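Local coordinates for protein purine nucleosidase, (IunH-1) (Sulfolobus solfataricus, PDB 3T8J) that belongs to the nucleoside hydrolase family and binds a sodium ion in this structure, at residues Ala11-Tyr19 / Met210-Tyr221. Numbering follows the deposited sequence. Where two conformers were deposited one is given.
Sequences AEDDVLSLY and MSELYVSMYLHY. With NA (sodium ion), chain B.
Glu12 lays its carboxylate almost flat on the ring of Tyr221, the two planes only 11° apart, with OE1 3.8 Å from Tyr221 CG. The chain gets there by folding back: CG sits between the backbone N and the carbonyl carbon (chi1 73°) and chi2 bends again. That same CG rests on one face of Tyr218, 3.8 Å from the ring centroid, a CH-pi contact, while Tyr214 backs the opposite face. OE2 takes the N-H of Asp13 and a water that also bonds weakly to Tyr221 OH; OE1 is hydrogen-bonded to ND1 of His79.

Next door, Tyr218 OH donates to Asp13 OD1 at 2.6 Å, meeting the anti lone pair of that oxygen; the carboxylate stands nearly perpendicular to the ring, and His236 bonds the same oxygen. Farther along these roughly antiparallel helices the contact turns apolar. Leu16 CD2 meets the edge of Tyr214 at CE1, 3.9 Å away, and Val15 CG1 touches Met217 SD. Met210, bent at chi2 and chi3, brings SD obliquely to 4.8 Å from the Tyr19 ring centroid, a Met-aromatic contact.

Asp14, whose side chain sets off away from the 210-221 segment, binds the sodium ion through OD1 with Asp9, Ile121 and Ser122. Two buried carboxylates, each gripped by several hydrogen bonds, are thus fixed in orientation at the helix start that carries this metal ligand.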
ATOM      1  N   ALA A  11      21.958  22.581   9.507  1.00 23.33           N
ATOM      2  CA  ALA A  11      23.149  22.447   8.672  1.00 23.48           C
ATOM      3  C   ALA A  11      23.419  23.835   8.028  1.00 24.52           C
ATOM      4  O   ALA A  11      22.838  24.864   8.447  1.00 23.77           O
ATOM      5  CB  ALA A  11      22.935  21.332   7.622  1.00 23.88           C
ATOM      6  N   GLU A  12      24.291  23.900   7.029  1.00 24.86           N
ATOM      7  CA  GLU A  12      24.738  25.183   6.481  1.00 24.97           C
ATOM      8  C   GLU A  12      23.623  26.162   6.067  1.00 25.55           C
ATOM      9  O   GLU A  12      23.646  27.328   6.452  1.00 25.34           O
ATOM     10  CB  GLU A  12      25.754  24.960   5.343  1.00 26.85           C
ATOM     11  CG  GLU A  12      25.189  24.428   3.985  1.00 27.62           C
ATOM     12  CD  GLU A  12      24.440  23.103   4.077  1.00 28.26           C
ATOM     13  OE1 GLU A  12      25.135  22.057   4.219  1.00 30.92           O
ATOM     14  OE2 GLU A  12      23.177  23.107   3.999  1.00 28.39           O
ATOM     15  N   ASP A  13      22.631  25.669   5.341  1.00 24.76           N
ATOM     16  CA  ASP A  13      21.619  26.570   4.792  1.00 24.88           C
ATOM     17  C   ASP A  13      20.621  26.999   5.871  1.00 23.82           C
ATOM     18  O   ASP A  13      19.944  28.038   5.705  1.00 24.36           O
ATOM     19  CB  ASP A  13      20.897  25.945   3.584  1.00 24.75           C
ATOM     20  CG  ASP A  13      20.735  26.918   2.417  1.00 27.05           C
ATOM     21  OD1 ASP A  13      21.664  27.711   2.127  1.00 29.12           O
ATOM     22  OD2 ASP A  13      19.694  26.877   1.742  1.00 26.64           O
ATOM     23  N   ASP A  14      20.520  26.247   6.973  1.00 22.72           N
ATOM     24  CA  ASP A  14      19.708  26.676   8.140  1.00 21.66           C
ATOM     25  C   ASP A  14      20.393  27.854   8.830  1.00 22.04           C
ATOM     26  O   ASP A  14      19.759  28.820   9.218  1.00 22.03           O
ATOM     27  CB  ASP A  14      19.521  25.538   9.171  1.00 21.39           C
ATOM     28  CG  ASP A  14      18.909  24.284   8.589  1.00 24.13           C
ATOM     29  OD1 ASP A  14      17.667  24.120   8.736  1.00 25.20           O
ATOM     30  OD2 ASP A  14      19.652  23.451   7.984  1.00 23.61           O
ATOM     31  N   VAL A  15      21.711  27.725   9.060  1.00 22.75           N
ATOM     32  CA  VAL A  15      22.495  28.827   9.624  1.00 23.83           C
ATOM     33  C   VAL A  15      22.370  30.084   8.768  1.00 24.55           C
ATOM     34  O   VAL A  15      22.074  31.187   9.287  1.00 24.81           O
ATOM     35  CB  VAL A  15      23.981  28.447   9.805  1.00 24.93           C
ATOM     36  CG1 VAL A  15      24.817  29.702  10.265  1.00 26.10           C
ATOM     37  CG2 VAL A  15      24.082  27.312  10.831  1.00 26.12           C
ATOM     38  N   LEU A  16      22.533  29.948   7.453  1.00 25.43           N
ATOM     39  CA  LEU A  16      22.420  31.128   6.592  1.00 26.41           C
ATOM     40  C   LEU A  16      21.006  31.735   6.584  1.00 25.98           C
ATOM     41  O   LEU A  16      20.858  32.946   6.519  1.00 26.64           O
ATOM     42  CB  LEU A  16      22.879  30.818   5.170  1.00 28.65           C
ATOM     43  CG  LEU A  16      23.343  32.037   4.377  1.00 30.79           C
ATOM     44  CD1 LEU A  16      24.736  32.488   4.845  1.00 33.45           C
ATOM     45  CD2 LEU A  16      23.365  31.752   2.880  1.00 31.81           C
ATOM     46  N   SER A  17      19.993  30.885   6.681  1.00 24.00           N
ATOM     47  CA  SER A  17      18.593  31.363   6.743  1.00 23.35           C
ATOM     48  C   SER A  17      18.328  32.168   8.044  1.00 23.45           C
ATOM     49  O   SER A  17      17.678  33.240   8.008  1.00 23.97           O
ATOM     50  CB  SER A  17      17.635  30.173   6.645  1.00 22.64           C
ATOM     51  OG  SER A  17      17.690  29.583   5.351  1.00 23.32           O
ATOM     52  N   LEU A  18      18.791  31.650   9.179  1.00 23.07           N
ATOM     53  CA  LEU A  18      18.709  32.369  10.451  1.00 23.20           C
ATOM     54  C   LEU A  18      19.351  33.746  10.277  1.00 24.14           C
ATOM     55  O   LEU A  18      18.786  34.784  10.669  1.00 24.06           O
ATOM     56  CB  LEU A  18      19.414  31.572  11.553  1.00 23.47           C
ATOM     57  CG  LEU A  18      19.575  32.288  12.892  1.00 23.51           C
ATOM     58  CD1 LEU A  18      18.248  32.591  13.571  1.00 25.94           C
ATOM     59  CD2 LEU A  18      20.468  31.450  13.811  1.00 25.32           C
ATOM     60  N   TYR A  19      20.553  33.765   9.699  1.00 24.83           N
ATOM     61  CA  TYR A  19      21.279  35.024   9.516  1.00 27.02           C
ATOM     62  C   TYR A  19      20.554  35.987   8.561  1.00 27.71           C
ATOM     63  O   TYR A  19      20.570  37.196   8.786  1.00 29.10           O
ATOM     64  CB  TYR A  19      22.717  34.776   9.084  1.00 27.63           C
ATOM     65  CG  TYR A  19      23.626  34.168  10.132  1.00 28.41           C
ATOM     66  CD1 TYR A  19      23.233  33.993  11.462  1.00 26.72           C
ATOM     67  CD2 TYR A  19      24.914  33.804   9.804  1.00 30.60           C
ATOM     68  CE1 TYR A  19      24.103  33.461  12.419  1.00 27.78           C
ATOM     69  CE2 TYR A  19      25.788  33.269  10.759  1.00 31.69           C
ATOM     70  CZ  TYR A  19      25.384  33.109  12.059  1.00 29.08           C
ATOM     71  OH  TYR A  19      26.266  32.580  12.987  1.00 30.44           O
ATOM     72  N   MET A 210      31.922  37.090   7.347  1.00 47.90           N
ATOM     73  CA  MET A 210      30.768  36.355   6.855  1.00 44.73           C
ATOM     74  C   MET A 210      31.069  35.613   5.557  1.00 42.78           C
ATOM     75  O   MET A 210      30.638  34.471   5.405  1.00 39.63           O
ATOM     76  CB  MET A 210      29.542  37.268   6.673  1.00 44.57           C
ATOM     77  CG  MET A 210      28.670  37.417   7.906  1.00 47.81           C
ATOM     78  SD  MET A 210      27.892  35.875   8.473  1.00 49.28           S
ATOM     79  CE  MET A 210      27.075  35.287   7.016  1.00 45.94           C
ATOM     80  N   SER A 211      31.784  36.242   4.618  1.00 44.59           N
ATOM     81  CA  SER A 211      32.116  35.568   3.350  1.00 43.72           C
ATOM     82  C   SER A 211      33.048  34.387   3.621  1.00 44.26           C
ATOM     83  O   SER A 211      32.903  33.316   3.018  1.00 41.57           O
ATOM     84  CB  SER A 211      32.715  36.533   2.316  1.00 47.63           C
ATOM     85  OG  SER A 211      34.055  36.880   2.609  1.00 49.81           O
ATOM     86  N   GLU A 212      34.003  34.572   4.531  1.00 47.45           N
ATOM     87  CA  GLU A 212      34.901  33.468   4.896  1.00 49.67           C
ATOM     88  C   GLU A 212      34.128  32.307   5.547  1.00 45.30           C
ATOM     89  O   GLU A 212      34.401  31.133   5.275  1.00 44.59           O
ATOM     90  CB  GLU A 212      36.041  33.960   5.802  1.00 54.49           C
ATOM     91  CG  GLU A 212      37.083  34.819   5.071  1.00 62.83           C
ATOM     92  CD  GLU A 212      37.974  35.658   6.001  1.00 72.23           C
ATOM     93  OE1 GLU A 212      37.699  35.752   7.222  1.00 77.49           O
ATOM     94  OE2 GLU A 212      38.962  36.249   5.505  1.00 80.64           O
ATOM     95  N   LEU A 213      33.168  32.646   6.408  1.00 43.60           N
ATOM     96  CA  LEU A 213      32.322  31.641   7.049  1.00 40.37           C
ATOM     97  C   LEU A 213      31.474  30.888   6.012  1.00 36.99           C
ATOM     98  O   LEU A 213      31.372  29.656   6.049  1.00 35.62           O
ATOM     99  CB  LEU A 213      31.420  32.301   8.096  1.00 40.42           C
ATOM    100  CG  LEU A 213      30.521  31.336   8.870  1.00 39.46           C
ATOM    101  CD1 LEU A 213      31.323  30.194   9.528  1.00 42.97           C
ATOM    102  CD2 LEU A 213      29.715  32.115   9.913  1.00 42.10           C
ATOM    103  N   TYR A 214      30.885  31.625   5.078  1.00 35.38           N
ATOM    104  CA  TYR A 214      30.093  31.012   4.002  1.00 33.23           C
ATOM    105  C   TYR A 214      30.942  30.020   3.207  1.00 33.72           C
ATOM    106  O   TYR A 214      30.520  28.886   3.001  1.00 32.10           O
ATOM    107  CB  TYR A 214      29.546  32.108   3.085  1.00 33.59           C
ATOM    108  CG  TYR A 214      28.721  31.676   1.873  1.00 32.18           C
ATOM    109  CD1 TYR A 214      27.334  31.844   1.846  1.00 31.18           C
ATOM    110  CD2 TYR A 214      29.331  31.172   0.738  1.00 31.11           C
ATOM    111  CE1 TYR A 214      26.588  31.497   0.725  1.00 30.32           C
ATOM    112  CE2 TYR A 214      28.600  30.822  -0.387  1.00 31.93           C
ATOM    113  CZ  TYR A 214      27.230  30.999  -0.390  1.00 30.86           C
ATOM    114  OH  TYR A 214      26.516  30.645  -1.524  1.00 31.57           O
ATOM    115  N   VAL A 215      32.146  30.429   2.799  1.00 36.66           N
ATOM    116  CA  VAL A 215      33.021  29.527   2.038  1.00 38.08           C
ATOM    117  C   VAL A 215      33.313  28.278   2.874  1.00 38.36           C
ATOM    118  O   VAL A 215      33.189  27.150   2.367  1.00 37.95           O
ATOM    119  CB  VAL A 215      34.305  30.238   1.575  1.00 42.61           C
ATOM    120  CG1 VAL A 215      35.318  29.236   0.974  1.00 44.69           C
ATOM    121  CG2 VAL A 215      33.952  31.340   0.582  1.00 43.62           C
ATOM    122  N   SER A 216      33.657  28.467   4.147  1.00 39.12           N
ATOM    123  CA  SER A 216      33.951  27.337   5.046  1.00 41.18           C
ATOM    124  C   SER A 216      32.766  26.375   5.207  1.00 37.58           C
ATOM    125  O   SER A 216      32.938  25.142   5.211  1.00 37.51           O
ATOM    126  CB  SER A 216      34.384  27.865   6.409  1.00 44.53           C
ATOM    127  OG  SER A 216      34.593  26.820   7.349  1.00 49.39           O
ATOM    128  N   MET A 217      31.569  26.947   5.334  1.00 34.78           N
ATOM    129  CA  MET A 217      30.363  26.149   5.598  1.00 32.45           C
ATOM    130  C   MET A 217      29.837  25.407   4.387  1.00 30.10           C
ATOM    131  O   MET A 217      29.161  24.400   4.563  1.00 28.84           O
ATOM    132  CB  MET A 217      29.225  27.028   6.162  1.00 31.32           C
ATOM    133  CG  MET A 217      29.457  27.564   7.574  1.00 33.47           C
ATOM    134  SD  MET A 217      27.957  28.241   8.376  1.00 34.78           S
ATOM    135  CE  MET A 217      27.476  29.482   7.172  1.00 34.92           C
ATOM    136  N   TYR A 218      30.130  25.916   3.184  1.00 29.78           N
ATOM    137  CA  TYR A 218      29.536  25.411   1.929  1.00 28.81           C
ATOM    138  C   TYR A 218      30.467  24.551   1.080  1.00 29.87           C
ATOM    139  O   TYR A 218      30.006  23.869   0.172  1.00 29.90           O
ATOM    140  CB  TYR A 218      28.959  26.569   1.069  1.00 28.16           C
ATOM    141  CG  TYR A 218      27.609  27.049   1.579  1.00 26.35           C
ATOM    142  CD1 TYR A 218      27.536  27.972   2.618  1.00 27.52           C
ATOM    143  CD2 TYR A 218      26.408  26.555   1.057  1.00 25.83           C
ATOM    144  CE1 TYR A 218      26.323  28.397   3.127  1.00 26.31           C
ATOM    145  CE2 TYR A 218      25.186  26.985   1.562  1.00 24.86           C
ATOM    146  CZ  TYR A 218      25.149  27.900   2.604  1.00 25.36           C
ATOM    147  OH  TYR A 218      23.945  28.362   3.134  1.00 25.30           O
ATOM    148  N   LEU A 219      31.760  24.530   1.381  1.00 32.15           N
ATOM    149  CA  LEU A 219      32.692  23.795   0.531  0.50 34.10           C
ATOM    150  C   LEU A 219      32.321  22.321   0.363  1.00 32.98           C
ATOM    151  O   LEU A 219      32.310  21.814  -0.762  1.00 33.54           O
ATOM    152  CB  LEU A 219      34.123  23.904   1.047  0.50 38.01           C
ATOM    153  CG  LEU A 219      35.170  23.284   0.114  0.50 42.18           C
ATOM    154  CD1 LEU A 219      34.992  23.773  -1.333  0.50 42.06           C
ATOM    155  CD2 LEU A 219      36.543  23.602   0.623  0.50 46.80           C
ATOM    156  N   HIS A 220      32.059  21.621   1.466  1.00 32.30           N
ATOM    157  CA  HIS A 220      31.743  20.175   1.398  1.00 31.43           C
ATOM    158  C   HIS A 220      30.446  19.946   0.625  1.00 29.55           C
ATOM    159  O   HIS A 220      30.394  19.086  -0.243  1.00 30.35           O
ATOM    160  CB  HIS A 220      31.656  19.559   2.818  1.00 31.44           C
ATOM    161  CG  HIS A 220      31.296  18.100   2.837  1.00 31.97           C
ATOM    162  ND1 HIS A 220      32.168  17.114   3.247  1.00 35.50           N
ATOM    163  CD2 HIS A 220      30.141  17.464   2.516  1.00 31.30           C
ATOM    164  CE1 HIS A 220      31.582  15.931   3.146  1.00 35.59           C
ATOM    165  NE2 HIS A 220      30.343  16.121   2.710  1.00 32.91           N
ATOM    166  N   TYR A 221      29.413  20.725   0.955  1.00 27.89           N
ATOM    167  CA  TYR A 221      28.107  20.639   0.299  1.00 26.46           C
ATOM    168  C   TYR A 221      28.192  20.914  -1.196  1.00 26.55           C
ATOM    169  O   TYR A 221      27.551  20.230  -2.001  1.00 27.01           O
ATOM    170  CB  TYR A 221      27.166  21.649   0.950  1.00 25.36           C
ATOM    171  CG  TYR A 221      25.707  21.639   0.531  1.00 24.58           C
ATOM    172  CD1 TYR A 221      24.951  20.491   0.621  1.00 24.53           C
ATOM    173  CD2 TYR A 221      25.065  22.824   0.142  1.00 26.71           C
ATOM    174  CE1 TYR A 221      23.580  20.506   0.304  1.00 27.37           C
ATOM    175  CE2 TYR A 221      23.700  22.838  -0.161  1.00 28.14           C
ATOM    176  CZ  TYR A 221      22.983  21.677  -0.084  1.00 29.04           C
ATOM    177  OH  TYR A 221      21.626  21.672  -0.381  1.00 29.30           O
TER
HETATM  178 NA    NA B 401      16.381  22.615   7.575  1.00 24.44          NA
HETATM  179  O   HOH W   1      20.946  22.593   2.370  1.00 25.52           O
HETATM  180  O   HOH W   2      18.103  22.263   6.008  1.00 21.68           O